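PDB 2GA8: hypothetical 39.9 kDa protein from Saccharomyces cerevisiae, which acts as an ATP-dependent kinase that could be involved in assembly of the endoplasmic reticulum membrane. Local coordinates for residues 15-19 / 222-226; 131-137 / 235-240. All blocks are in the same frame, centred on the assembly; numbering follows the deposited sequence.

Contact 1 of 2, residues 15-19 / 222-226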
ATOM      1  N   LEU A  15       6.261  -0.958  17.556  1.00 15.56           N
ATOM      2  CA  LEU A  15       7.443  -1.626  17.029  1.00 15.03           C
ATOM      3  C   LEU A  15       8.293  -2.120  18.190  1.00 14.61           C
ATOM      4  O   LEU A  15       8.777  -3.247  18.181  1.00 14.72           O
ATOM      5  CB  LEU A  15       8.266  -0.677  16.150  1.00 13.72           C
ATOM      6  CG  LEU A  15       9.565  -1.252  15.573  1.00 16.85           C
ATOM      7  CD1 LEU A  15       9.265  -2.493  14.747  1.00 14.83           C
ATOM      8  CD2 LEU A  15      10.259  -0.204  14.715  1.00 17.56           C
ATOM      9  N   ASP A  16       8.462  -1.278  19.203  1.00 15.30           N
ATOM     10  CA  ASP A  16       9.265  -1.668  20.356  1.00 16.42           C
ATOM     11  C   ASP A  16       8.638  -2.846  21.092  1.00 15.98           C
ATOM     12  O   ASP A  16       9.332  -3.763  21.518  1.00 15.46           O
ATOM     13  CB  ASP A  16       9.425  -0.496  21.319  1.00 16.01           C
ATOM     14  CG  ASP A  16      10.397  -0.807  22.436  1.00 19.17           C
ATOM     15  OD1 ASP A  16      11.603  -0.931  22.145  1.00 20.41           O
ATOM     16  OD2 ASP A  16       9.955  -0.941  23.595  1.00 18.75           O
ATOM     17  N   ASN A  17       7.321  -2.813  21.246  1.00 17.76           N
ATOM     18  CA  ASN A  17       6.608  -3.889  21.925  1.00 20.91           C
ATOM     19  C   ASN A  17       6.672  -5.214  21.168  1.00 20.27           C
ATOM     20  O   ASN A  17       6.654  -6.283  21.777  1.00 21.84           O
ATOM     21  CB  ASN A  17       5.146  -3.496  22.135  1.00 26.55           C
ATOM     22  CG  ASN A  17       4.919  -2.791  23.456  1.00 32.89           C
ATOM     23  OD1 ASN A  17       3.940  -2.064  23.627  1.00 37.24           O
ATOM     24  ND2 ASN A  17       5.820  -3.020  24.409  1.00 35.11           N
ATOM     25  N   ARG A  18       6.770  -5.137  19.846  1.00 17.65           N
ATOM     26  CA  ARG A  18       6.802  -6.333  19.004  1.00 17.30           C
ATOM     27  C   ARG A  18       8.176  -6.632  18.409  1.00 16.23           C
ATOM     28  O   ARG A  18       8.307  -7.490  17.539  1.00 16.21           O
ATOM     29  CB  ARG A  18       5.785  -6.169  17.869  1.00 15.76           C
ATOM     30  CG  ARG A  18       4.378  -5.843  18.340  1.00 19.17           C
ATOM     31  CD  ARG A  18       3.763  -7.016  19.084  1.00 17.66           C
ATOM     32  NE  ARG A  18       3.651  -8.186  18.216  1.00 20.85           N
ATOM     33  CZ  ARG A  18       3.117  -9.346  18.581  1.00 22.15           C
ATOM     34  NH1 ARG A  18       2.641  -9.507  19.810  1.00 25.97           N
ATOM     35  NH2 ARG A  18       3.045 -10.344  17.710  1.00 22.91           N
ATOM     36  N   ILE A  19       9.196  -5.936  18.896  1.00 18.19           N
ATOM     37  CA  ILE A  19      10.563  -6.080  18.404  1.00 19.15           C
ATOM     38  C   ILE A  19      11.093  -7.515  18.317  1.00 19.95           C
ATOM     39  O   ILE A  19      11.863  -7.843  17.411  1.00 19.54           O
ATOM     40  CB  ILE A  19      11.532  -5.240  19.272  1.00 21.68           C
ATOM     41  CG1 ILE A  19      12.827  -4.981  18.502  1.00 25.64           C
ATOM     42  CG2 ILE A  19      11.814  -5.956  20.588  1.00 21.80           C
ATOM     43  CD1 ILE A  19      12.641  -4.096  17.282  1.00 24.99           C
ATOM     44  N   VAL A 222      14.288   1.909  21.257  1.00 15.94           N
ATOM     45  CA  VAL A 222      13.702   1.200  20.125  1.00 14.63           C
ATOM     46  C   VAL A 222      14.650   1.243  18.922  1.00 13.83           C
ATOM     47  O   VAL A 222      14.774   0.265  18.187  1.00 13.84           O
ATOM     48  CB  VAL A 222      12.319   1.792  19.731  1.00 14.53           C
ATOM     49  CG1 VAL A 222      12.464   3.217  19.233  1.00 15.03           C
ATOM     50  CG2 VAL A 222      11.664   0.906  18.669  1.00 14.64           C
ATOM     51  N   PHE A 223      15.334   2.362  18.729  1.00 13.93           N
ATOM     52  CA  PHE A 223      16.257   2.462  17.603  1.00 14.09           C
ATOM     53  C   PHE A 223      17.481   1.563  17.773  1.00 14.18           C
ATOM     54  O   PHE A 223      18.008   1.031  16.792  1.00 14.94           O
ATOM     55  CB  PHE A 223      16.673   3.914  17.380  1.00 15.91           C
ATOM     56  CG  PHE A 223      15.544   4.805  16.938  1.00 14.39           C
ATOM     57  CD1 PHE A 223      14.559   4.322  16.078  1.00 15.24           C
ATOM     58  CD2 PHE A 223      15.482   6.133  17.349  1.00 17.83           C
ATOM     59  CE1 PHE A 223      13.529   5.147  15.632  1.00 16.06           C
ATOM     60  CE2 PHE A 223      14.456   6.970  16.908  1.00 19.57           C
ATOM     61  CZ  PHE A 223      13.476   6.473  16.044  1.00 18.65           C
ATOM     62  N   GLU A 224      17.932   1.393  19.012  1.00 15.16           N
ATOM     63  CA  GLU A 224      19.076   0.531  19.296  1.00 16.92           C
ATOM     64  C   GLU A 224      18.685  -0.912  18.962  1.00 15.96           C
ATOM     65  O   GLU A 224      19.420  -1.637  18.287  1.00 14.86           O
ATOM     66  CB  GLU A 224      19.451   0.625  20.779  1.00 19.85           C
ATOM     67  CG  GLU A 224      20.643  -0.221  21.188  1.00 27.91           C
ATOM     68  CD  GLU A 224      21.965   0.442  20.861  1.00 31.97           C
ATOM     69  OE1 GLU A 224      22.148   1.608  21.266  1.00 34.97           O
ATOM     70  OE2 GLU A 224      22.818  -0.199  20.209  1.00 36.21           O
ATOM     71  N   LYS A 225      17.509  -1.316  19.431  1.00 15.12           N
ATOM     72  CA  LYS A 225      17.017  -2.669  19.189  1.00 13.81           C
ATOM     73  C   LYS A 225      16.840  -2.975  17.705  1.00 13.50           C
ATOM     74  O   LYS A 225      17.262  -4.024  17.222  1.00 13.12           O
ATOM     75  CB  LYS A 225      15.678  -2.870  19.898  1.00 15.30           C
ATOM     76  CG  LYS A 225      15.738  -2.717  21.401  1.00 19.40           C
ATOM     77  CD  LYS A 225      14.348  -2.845  21.982  1.00 19.30           C
ATOM     78  CE  LYS A 225      14.324  -2.541  23.460  1.00 20.92           C
ATOM     79  NZ  LYS A 225      12.930  -2.571  23.974  1.00 21.91           N
ATOM     80  N   LEU A 226      16.209  -2.064  16.975  1.00 13.40           N
ATOM     81  CA  LEU A 226      15.997  -2.306  15.557  1.00 15.00           C
ATOM     82  C   LEU A 226      17.315  -2.334  14.782  1.00 14.41           C
ATOM     83  O   LEU A 226      17.490  -3.144  13.869  1.00 12.17           O
ATOM     84  CB  LEU A 226      15.048  -1.249  14.973  1.00 18.65           C
ATOM     85  CG  LEU A 226      15.516   0.187  14.755  1.00 23.04           C
ATOM     86  CD1 LEU A 226      16.335   0.275  13.468  1.00 23.07           C
ATOM     87  CD2 LEU A 226      14.294   1.098  14.655  1.00 24.01           C
TER

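Contact 2 of 2, residues 131-137 / 235-240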
ATOM      1  N   ALA A 131       1.300  -4.175 -15.259  1.00 17.15           N
ATOM      2  CA  ALA A 131       1.194  -2.793 -14.796  1.00 16.24           C
ATOM      3  C   ALA A 131       1.123  -2.670 -13.273  1.00 15.16           C
ATOM      4  O   ALA A 131       1.520  -1.651 -12.712  1.00 15.15           O
ATOM      5  CB  ALA A 131      -0.019  -2.119 -15.428  1.00 16.66           C
ATOM      6  N   ASN A 132       0.609  -3.699 -12.604  1.00 13.78           N
ATOM      7  CA  ASN A 132       0.508  -3.669 -11.145  1.00 14.06           C
ATOM      8  C   ASN A 132       1.419  -4.718 -10.521  1.00 14.64           C
ATOM      9  O   ASN A 132       1.217  -5.133  -9.381  1.00 12.43           O
ATOM     10  CB  ASN A 132      -0.935  -3.941 -10.708  1.00 12.63           C
ATOM     11  CG  ASN A 132      -1.928  -3.004 -11.366  1.00 13.87           C
ATOM     12  OD1 ASN A 132      -2.864  -3.444 -12.028  1.00 13.71           O
ATOM     13  ND2 ASN A 132      -1.730  -1.707 -11.180  1.00 12.91           N
ATOM     14  N   ALA A 133       2.426  -5.148 -11.270  1.00 14.41           N
ATOM     15  CA  ALA A 133       3.342  -6.166 -10.782  1.00 14.59           C
ATOM     16  C   ALA A 133       4.136  -5.757  -9.547  1.00 14.50           C
ATOM     17  O   ALA A 133       4.512  -4.593  -9.383  1.00 14.73           O
ATOM     18  CB  ALA A 133       4.314  -6.575 -11.899  1.00 17.39           C
ATOM     19  N   ILE A 134       4.366  -6.739  -8.682  1.00 14.31           N
ATOM     20  CA  ILE A 134       5.178  -6.577  -7.479  1.00 15.35           C
ATOM     21  C   ILE A 134       6.466  -7.282  -7.893  1.00 16.56           C
ATOM     22  O   ILE A 134       6.410  -8.345  -8.512  1.00 15.55           O
ATOM     23  CB  ILE A 134       4.568  -7.328  -6.275  1.00 15.53           C
ATOM     24  CG1 ILE A 134       3.248  -6.670  -5.868  1.00 15.34           C
ATOM     25  CG2 ILE A 134       5.563  -7.349  -5.111  1.00 16.22           C
ATOM     26  CD1 ILE A 134       2.403  -7.528  -4.940  1.00 15.74           C
ATOM     27  N   ARG A 135       7.616  -6.696  -7.578  1.00 17.64           N
ATOM     28  CA  ARG A 135       8.887  -7.309  -7.951  1.00 18.26           C
ATOM     29  C   ARG A 135       9.740  -7.601  -6.733  1.00 19.11           C
ATOM     30  O   ARG A 135       9.876  -6.766  -5.842  1.00 17.03           O
ATOM     31  CB  ARG A 135       9.648  -6.406  -8.926  1.00 21.78           C
ATOM     32  CG  ARG A 135       8.958  -6.270 -10.276  1.00 29.27           C
ATOM     33  CD  ARG A 135       9.839  -5.563 -11.294  1.00 34.10           C
ATOM     34  NE  ARG A 135       9.237  -5.588 -12.625  1.00 39.41           N
ATOM     35  CZ  ARG A 135       8.103  -4.974 -12.943  1.00 41.04           C
ATOM     36  NH1 ARG A 135       7.441  -4.277 -12.027  1.00 41.81           N
ATOM     37  NH2 ARG A 135       7.621  -5.067 -14.175  1.00 42.71           N
ATOM     38  N   ILE A 136      10.302  -8.803  -6.697  1.00 18.78           N
ATOM     39  CA  ILE A 136      11.136  -9.224  -5.582  1.00 19.04           C
ATOM     40  C   ILE A 136      12.534  -9.562  -6.096  1.00 22.03           C
ATOM     41  O   ILE A 136      12.685 -10.345  -7.034  1.00 22.03           O
ATOM     42  CB  ILE A 136      10.529 -10.458  -4.895  1.00 18.33           C
ATOM     43  CG1 ILE A 136       9.058 -10.189  -4.559  1.00 16.93           C
ATOM     44  CG2 ILE A 136      11.303 -10.782  -3.621  1.00 18.61           C
ATOM     45  CD1 ILE A 136       8.325 -11.390  -4.026  1.00 20.02           C
ATOM     46  N   ALA A 137      13.552  -8.966  -5.484  1.00 25.23           N
ATOM     47  CA  ALA A 137      14.931  -9.205  -5.896  1.00 29.65           C
ATOM     48  C   ALA A 137      15.611 -10.261  -5.024  1.00 33.45           C
ATOM     49  O   ALA A 137      14.965 -11.191  -4.543  1.00 35.92           O
ATOM     50  CB  ALA A 137      15.715  -7.902  -5.850  1.00 30.12           C
ATOM     51  N   PRO A 235      14.506  -9.874   1.296  1.00 15.27           N
ATOM     52  CA  PRO A 235      14.812  -9.305  -0.019  1.00 16.78           C
ATOM     53  C   PRO A 235      14.149  -7.958  -0.253  1.00 16.00           C
ATOM     54  O   PRO A 235      13.257  -7.562   0.493  1.00 17.58           O
ATOM     55  CB  PRO A 235      14.274 -10.360  -0.968  1.00 16.41           C
ATOM     56  CG  PRO A 235      12.989 -10.750  -0.276  1.00 17.46           C
ATOM     57  CD  PRO A 235      13.413 -10.860   1.195  1.00 16.76           C
ATOM     58  N   ASP A 236      14.596  -7.255  -1.288  1.00 16.60           N
ATOM     59  CA  ASP A 236      14.001  -5.972  -1.636  1.00 16.09           C
ATOM     60  C   ASP A 236      12.683  -6.270  -2.335  1.00 16.94           C
ATOM     61  O   ASP A 236      12.611  -7.154  -3.185  1.00 17.25           O
ATOM     62  CB  ASP A 236      14.898  -5.179  -2.596  1.00 17.23           C
ATOM     63  CG  ASP A 236      16.115  -4.580  -1.914  1.00 20.77           C
ATOM     64  OD1 ASP A 236      16.152  -4.548  -0.668  1.00 20.44           O
ATOM     65  OD2 ASP A 236      17.031  -4.124  -2.632  1.00 22.24           O
ATOM     66  N   ILE A 237      11.642  -5.534  -1.967  1.00 16.27           N
ATOM     67  CA  ILE A 237      10.330  -5.710  -2.577  1.00 15.22           C
ATOM     68  C   ILE A 237       9.981  -4.390  -3.243  1.00 15.66           C
ATOM     69  O   ILE A 237       9.947  -3.354  -2.582  1.00 16.26           O
ATOM     70  CB  ILE A 237       9.263  -6.034  -1.518  1.00 13.91           C
ATOM     71  CG1 ILE A 237       9.636  -7.324  -0.790  1.00 14.38           C
ATOM     72  CG2 ILE A 237       7.892  -6.175  -2.182  1.00 14.55           C
ATOM     73  CD1 ILE A 237       8.791  -7.595   0.440  1.00 13.58           C
ATOM     74  N   PHE A 238       9.736  -4.431  -4.548  1.00 15.90           N
ATOM     75  CA  PHE A 238       9.392  -3.234  -5.307  1.00 16.17           C
ATOM     76  C   PHE A 238       7.906  -3.200  -5.617  1.00 14.37           C
ATOM     77  O   PHE A 238       7.353  -4.157  -6.149  1.00 15.45           O
ATOM     78  CB  PHE A 238      10.198  -3.199  -6.602  1.00 19.12           C
ATOM     79  CG  PHE A 238      11.667  -3.039  -6.375  1.00 20.59           C
ATOM     80  CD1 PHE A 238      12.216  -1.778  -6.185  1.00 22.82           C
ATOM     81  CD2 PHE A 238      12.494  -4.156  -6.286  1.00 23.60           C
ATOM     82  CE1 PHE A 238      13.572  -1.628  -5.905  1.00 24.51           C
ATOM     83  CE2 PHE A 238      13.852  -4.015  -6.006  1.00 23.48           C
ATOM     84  CZ  PHE A 238      14.389  -2.753  -5.815  1.00 24.28           C
ATOM     85  N   VAL A 239       7.267  -2.089  -5.280  1.00 15.15           N
ATOM     86  CA  VAL A 239       5.841  -1.957  -5.513  1.00 15.76           C
ATOM     87  C   VAL A 239       5.548  -0.822  -6.484  1.00 15.58           C
ATOM     88  O   VAL A 239       6.228   0.209  -6.484  1.00 16.59           O
ATOM     89  CB  VAL A 239       5.079  -1.737  -4.179  1.00 18.13           C
ATOM     90  CG1 VAL A 239       5.389  -2.880  -3.215  1.00 18.70           C
ATOM     91  CG2 VAL A 239       5.469  -0.422  -3.556  1.00 21.96           C
ATOM     92  N   PRO A 240       4.530  -1.005  -7.335  1.00 15.12           N
ATOM     93  CA  PRO A 240       4.155   0.013  -8.318  1.00 14.87           C
ATOM     94  C   PRO A 240       3.654   1.312  -7.705  1.00 15.66           C
ATOM     95  O   PRO A 240       3.209   1.351  -6.556  1.00 13.40           O
ATOM     96  CB  PRO A 240       3.083  -0.690  -9.144  1.00 14.40           C
ATOM     97  CG  PRO A 240       2.416  -1.571  -8.122  1.00 13.42           C
ATOM     98  CD  PRO A 240       3.605  -2.150  -7.386  1.00 15.97           C
TER

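Contact 1 of 2, residues 15-19 / 222-226
D16 meets K225 because chi1 of -173° turns its carboxylate away from its own backbone N and out across the contact, while K225, with CG beside its backbone N (chi1 -61°) and the chain extended from there on, carries its ammonium back to it. The lysine chain comes in aslant to the aspartate. K225 NZ lies 2.8 Å from D16 OD1, a salt bridge that meets this oxygen on its syn side, 23° out of the carboxylate plane; the second oxygen, OD2, is 3.4 Å from NZ. K225 CD passes 3.4 Å from D16 OD1 on the way to the ammonium. Nearer the backbone, D16 CB rests against V222 CG2 at 3.7 Å. With an alanine in place of D16, the ammonium of K225 would probably lose its carboxylate mate across this contact and be freer to swing.

The contact is plain helix-to-helix packing: the last turn of helix 4-17, with I19 just past it, lies against the short helix 222-227, which offers V222 and, one turn on, K225 and L226. I19 packs its CG1 on K225 CB at 3.8 Å, at the backbone end of the same lysine, and sends CD1 toward the backbone N of L226. L15, buried like I19 and L226, sets CD2 4.2 Å from L226 CD2, and its CG approaches V222 CG2 at 4.3 Å. Beyond the two segments, helix 47-58 covers another part of helix 222-227: the F223 ring meets Y52 edge-to-face and also packs on F55, and L226 touches Y52.

Contact 2 of 2, residues 131-137 / 235-240
R135 and F238 face each other as an antiparallel hydrogen-bonded pair, and the strands 134-136 and 237-240 run at 165° to one another. F238 N donates to R135 O at 2.7 Å with a nearly straight N-H...O angle of 179°, and R135 N returns a bond to F238 O at 2.9 Å. I136 and I237 follow as the non-hydrogen-bonded pair, after which A137 N bonds D236 O at 3.1 Å. At the other end the pattern stops at P240, which has no N-H to give; its CD lies 3.3 Å from A133 O instead.

R135 and F238 share one face of the sheet, their CB atoms 4.0 Å apart. With chi1 of -66°, F238 holds CG beside its own backbone N, which brings the ring edge up to R135 O and toward A137, whose CB stands 4.3 Å from F238 CE2. A bound mercury ion also lies close to the F238 side chain. The R135 chain leads away from the pair, and NH1 makes a long, weak ion pair with D252. The face carrying I136 and I237 is apolar: the I134 and I237 branches run alongside one another, CG2 to CG2 at 3.9 Å, and I136 CG2 packs likewise on P235 CG at 3.7 Å.

These are two inner strands of a mixed sheet. Strand 134-136 is bonded on its far side to residues V124 and T122, and strand 237-243 to strand 248-256 through I237 with I256 and V239 with Y254. Helix 192-206 packs against the isoleucine side, its L198 touching I134 and V239 and its I201 touching I237.

The segments alternate along the chain, in the order 15-19, 131-137, 222-226, 235-240, so the two contacts interlock in sequence. Their centres lie 26 Å apart and their nearest atoms about 15 Å, and they do not touch. Contact 1 joins helices near the periphery, contact 2 two strands of the mixed sheet nearer the middle of the chain. The connection between 222-226 and 235-240 is short, passing through strand 230-231. Neither contact belongs to the five-stranded parallel sheet, whose strand 25-30 follows helix 4-17 and leads into the probable ATP-binding P-loop; both are structural packing away from that site.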